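Side-chain contacts in XC6422 protein (Xanthomonas campestris, PDB 2FUK), which is a small serine alpha/beta-hydrolase without a lid and probably has hydrolase activity: residues 53-56 and 57-60; 164-167 and 168-171. One frame throughout, in Å; residues are numbered along the deposited sequence.

Interaction 1: 53-56 and 57-60; sequences MHNK and VVTM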
loop_
_atom_site.group_PDB
_atom_site.type_symbol
_atom_site.label_atom_id
_atom_site.label_comp_id
_atom_site.label_asym_id
_atom_site.label_seq_id
_atom_site.Cartn_x
_atom_site.Cartn_y
_atom_site.Cartn_z
ATOM N N MET A 53 -8.320 12.268 -13.369
ATOM C CA MET A 53 -7.255 12.145 -12.376
ATOM C C MET A 53 -7.713 11.257 -11.220
ATOM O O MET A 53 -6.896 10.805 -10.429
ATOM C CB MET A 53 -6.879 13.527 -11.804
ATOM C CG MET A 53 -7.840 14.013 -10.687
ATOM S SD MET A 53 -7.430 15.583 -9.834
ATOM C CE MET A 53 -7.503 16.557 -11.233
ATOM N N HIS A 54 -9.018 11.021 -11.124
ATOM C CA HIS A 54 -9.576 10.220 -10.038
ATOM C C HIS A 54 -9.822 8.748 -10.358
ATOM O O HIS A 54 -10.253 7.990 -9.491
ATOM C CB HIS A 54 -10.866 10.878 -9.539
ATOM C CG HIS A 54 -10.688 12.312 -9.140
ATOM N ND1 HIS A 54 -11.212 13.361 -9.864
ATOM C CD2 HIS A 54 -10.018 12.870 -8.103
ATOM C CE1 HIS A 54 -10.875 14.503 -9.291
ATOM N NE2 HIS A 54 -10.149 14.233 -8.221
ATOM N N ASN A 55 -9.540 8.349 -11.594
ATOM C CA ASN A 55 -9.700 6.962 -12.025
ATOM C C ASN A 55 -8.922 6.075 -11.042
ATOM O O ASN A 55 -7.796 6.408 -10.672
ATOM C CB ASN A 55 -9.134 6.817 -13.442
ATOM C CG ASN A 55 -9.158 5.394 -13.941
ATOM O OD1 ASN A 55 -10.163 4.924 -14.492
ATOM N ND2 ASN A 55 -8.051 4.689 -13.740
ATOM N N LYS A 56 -9.519 4.955 -10.627
ATOM C CA LYS A 56 -8.889 4.043 -9.666
ATOM C C LYS A 56 -7.543 3.456 -10.116
ATOM O O LYS A 56 -6.640 3.259 -9.294
ATOM C CB LYS A 56 -9.859 2.910 -9.318
ATOM C CG LYS A 56 -11.196 3.365 -8.718
ATOM C CD LYS A 56 -12.177 2.182 -8.640
ATOM C CE LYS A 56 -13.574 2.580 -8.159
ATOM N NZ LYS A 56 -13.593 3.121 -6.773
ATOM N N VAL A 57 -7.403 3.154 -11.402
ATOM C CA VAL A 57 -6.135 2.615 -11.895
ATOM C C VAL A 57 -5.078 3.723 -11.821
ATOM O O VAL A 57 -3.930 3.482 -11.453
ATOM C CB VAL A 57 -6.270 2.119 -13.352
ATOM C CG1 VAL A 57 -4.929 1.625 -13.872
ATOM C CG2 VAL A 57 -7.305 1.019 -13.414
ATOM N N VAL A 58 -5.475 4.941 -12.181
ATOM C CA VAL A 58 -4.572 6.081 -12.136
ATOM C C VAL A 58 -4.089 6.348 -10.711
ATOM O O VAL A 58 -2.894 6.555 -10.489
ATOM C CB VAL A 58 -5.261 7.358 -12.678
ATOM C CG1 VAL A 58 -4.408 8.587 -12.388
ATOM C CG2 VAL A 58 -5.487 7.221 -14.176
ATOM N N THR A 59 -5.006 6.348 -9.746
ATOM C CA THR A 59 -4.597 6.617 -8.372
ATOM C C THR A 59 -3.798 5.489 -7.732
ATOM O O THR A 59 -2.980 5.751 -6.859
ATOM C CB THR A 59 -5.796 6.985 -7.468
ATOM O OG1 THR A 59 -6.762 5.931 -7.469
ATOM C CG2 THR A 59 -6.439 8.274 -7.964
ATOM N N MET A 60 -4.015 4.242 -8.151
ATOM C CA MET A 60 -3.222 3.159 -7.574
ATOM C C MET A 60 -1.824 3.210 -8.178
ATOM O O MET A 60 -0.848 2.870 -7.519
ATOM C CB MET A 60 -3.847 1.785 -7.826
ATOM C CG MET A 60 -3.000 0.633 -7.279
ATOM S SD MET A 60 -2.629 0.772 -5.478
ATOM C CE MET A 60 -3.376 -0.769 -4.851
#
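Asn55 O receives Thr59 N at the N-terminus of helix 56-66, where Asn55 holds the N-cap position in this alpha/beta-hydrolase fold. This first-turn bond is 2.9 Å from Thr59 N to Asn55 O and nearly straight, 160° at the hydrogen. The next carbonyl serves two donors: Lys56 O takes Met60 N at 3.0 Å and the hydroxyl Thr59 OG1 at 3.2 Å, both from the same face of its plane. The hydroxyl bond is the more strongly bent at the acceptor, with a C=O...OG1 angle of 102°. It is possible because OG1 sits between the backbone N and carbonyl carbon of Thr59 (chi1 58°), turned back over the preceding turn. Before the helix, Met53 O is taken by Arg74 NH2, and Met53 N gives its hydrogen to Asn76 OD1. The Lys56 chain is extended up to its last torsion, where it bends, and NZ forms a salt bridge with Asp32 of the second subunit, so the start of the helix also takes part in the dimer contact. Val58 CG2 makes an apolar contact with Asn55 CB at 3.7 Å. Separately, the methyl Thr59 CG2 lies 3.6 Å from the carbonyl oxygen Met53 O.

Interaction 2: 164-167 and 168-171; sequences DADE and IVDP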
loop_
_atom_site.group_PDB
_atom_site.type_symbol
_atom_site.label_atom_id
_atom_site.label_comp_id
_atom_site.label_asym_id
_atom_site.label_seq_id
_atom_site.Cartn_x
_atom_site.Cartn_y
_atom_site.Cartn_z
ATOM N N ASP A 164 -4.302 -9.784 -19.104
ATOM C CA ASP A 164 -4.521 -10.776 -20.147
ATOM C C ASP A 164 -5.966 -11.153 -20.435
ATOM O O ASP A 164 -6.227 -12.012 -21.278
ATOM C CB ASP A 164 -3.699 -12.027 -19.854
ATOM C CG ASP A 164 -2.491 -12.140 -20.756
ATOM O OD1 ASP A 164 -1.448 -12.627 -20.287
ATOM O OD2 ASP A 164 -2.590 -11.751 -21.943
ATOM N N ALA A 165 -6.902 -10.508 -19.746
ATOM C CA ALA A 165 -8.328 -10.742 -19.964
ATOM C C ALA A 165 -8.986 -9.391 -20.253
ATOM O O ALA A 165 -10.165 -9.180 -19.965
ATOM C CB ALA A 165 -8.956 -11.394 -18.737
ATOM N N ASP A 166 -8.200 -8.484 -20.831
ATOM C CA ASP A 166 -8.647 -7.138 -21.191
ATOM C C ASP A 166 -9.671 -7.247 -22.334
ATOM O O ASP A 166 -9.370 -7.811 -23.385
ATOM C CB ASP A 166 -7.436 -6.317 -21.648
ATOM C CG ASP A 166 -7.711 -4.822 -21.684
ATOM O OD1 ASP A 166 -8.789 -4.318 -22.062
ATOM O OD2 ASP A 166 -6.741 -4.138 -21.284
ATOM N N GLU A 167 -10.870 -6.702 -22.122
ATOM C CA GLU A 167 -11.957 -6.752 -23.107
ATOM C C GLU A 167 -11.962 -5.547 -24.040
ATOM O O GLU A 167 -12.583 -5.580 -25.103
ATOM C CB GLU A 167 -13.311 -6.807 -22.381
ATOM C CG GLU A 167 -14.548 -6.783 -23.278
ATOM C CD GLU A 167 -14.772 -8.093 -23.992
ATOM O OE1 GLU A 167 -14.207 -9.112 -23.536
ATOM O OE2 GLU A 167 -15.522 -8.106 -24.999
ATOM N N ILE A 168 -11.279 -4.485 -23.626
ATOM C CA ILE A 168 -11.210 -3.251 -24.398
ATOM C C ILE A 168 -9.989 -3.261 -25.314
ATOM O O ILE A 168 -10.108 -3.051 -26.523
ATOM C CB ILE A 168 -11.152 -2.028 -23.444
ATOM C CG1 ILE A 168 -12.391 -2.010 -22.540
ATOM C CG2 ILE A 168 -11.020 -0.744 -24.236
ATOM C CD1 ILE A 168 -13.722 -2.006 -23.275
ATOM N N VAL A 169 -8.817 -3.499 -24.732
ATOM C CA VAL A 169 -7.576 -3.561 -25.493
ATOM C C VAL A 169 -7.249 -5.029 -25.714
ATOM O O VAL A 169 -7.196 -5.801 -24.763
ATOM C CB VAL A 169 -6.402 -2.914 -24.737
ATOM C CG1 VAL A 169 -5.110 -3.127 -25.509
ATOM C CG2 VAL A 169 -6.664 -1.432 -24.537
ATOM N N ASP A 170 -7.052 -5.411 -26.970
ATOM C CA ASP A 170 -6.727 -6.795 -27.316
ATOM C C ASP A 170 -5.300 -7.103 -26.884
ATOM O O ASP A 170 -4.353 -6.611 -27.494
ATOM C CB ASP A 170 -6.831 -6.990 -28.827
ATOM C CG ASP A 170 -6.681 -8.441 -29.240
ATOM O OD1 ASP A 170 -6.349 -9.285 -28.387
ATOM O OD2 ASP A 170 -6.905 -8.740 -30.432
ATOM N N PRO A 171 -5.127 -7.932 -25.840
ATOM C CA PRO A 171 -3.776 -8.265 -25.377
ATOM C C PRO A 171 -2.865 -8.739 -26.510
ATOM O O PRO A 171 -1.693 -8.350 -26.582
ATOM C CB PRO A 171 -4.022 -9.371 -24.353
ATOM C CG PRO A 171 -5.379 -9.029 -23.802
ATOM C CD PRO A 171 -6.144 -8.652 -25.052
#
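Asp166 places its carboxylate inside the turn, with OD1 at the amides of Ile168 and Val169, in the loop between strand 158-163 and helix 171-178, the place of the acid in many alpha/beta-hydrolases. Asp166 CB points into the turn, 3.2 Å from Val169 O and 4.0 Å from Pro171 CG. With CG anti to the backbone N (chi1 -164°), the carboxyl carbon is carried on toward the amide of Val169. Asp166 OD1 then accepts two backbone hydrogens. Ile168 N, 2.9 Å away, approaches Asp166 OD1 nearly along the C-O axis, with the N-H bent (137°); Val169 N, 2.8 Å from Asp166 OD1, comes from above the carboxylate plane with a straight N-H (166°). The bond to Ile168 N, two residues on, makes an Asx turn, and Val169 N is a second donor to OD1. Asp166 OD2 lies 3.7 Å from Val169 CB and is hydrogen-bonded to His195 ND1. Where the two ends of 164-171 come together, Asp164 OD2 lies 3.7 Å from Pro171 CB; its polar partner is Tyr175 OH, while OD1 pairs with Arg189 NE. Asp166 and His195 fit a Ser-His-Asp triad with Ser119, as in related hydrolases. Two amides therefore fix the rotation of the carboxylate through OD1, which turns OD2 to the imidazole and would probably support its orientation toward the serine.

How the interactions relate
Interaction 1 comes first along the chain and runs from the loop after strand 38-43 into the first turn of helix 56-66; interaction 2 follows strand 158-163 and leads into helix 171-178. Their centres are 19 Å apart and their nearest atoms about 9 Å, without touching. In the mixed sheet, the parallel strands 112-118 and 136-140 lie between 38-43 and 158-163. Interaction 2 supplies Asp166 of the probable triad, and Val57 of interaction 1 lies near its residues without touching them. Lys56 of interaction 1 reaches the second subunit, but no other chain of the assembly touches interaction 2. Both lie in connections that follow strands of the one sheet.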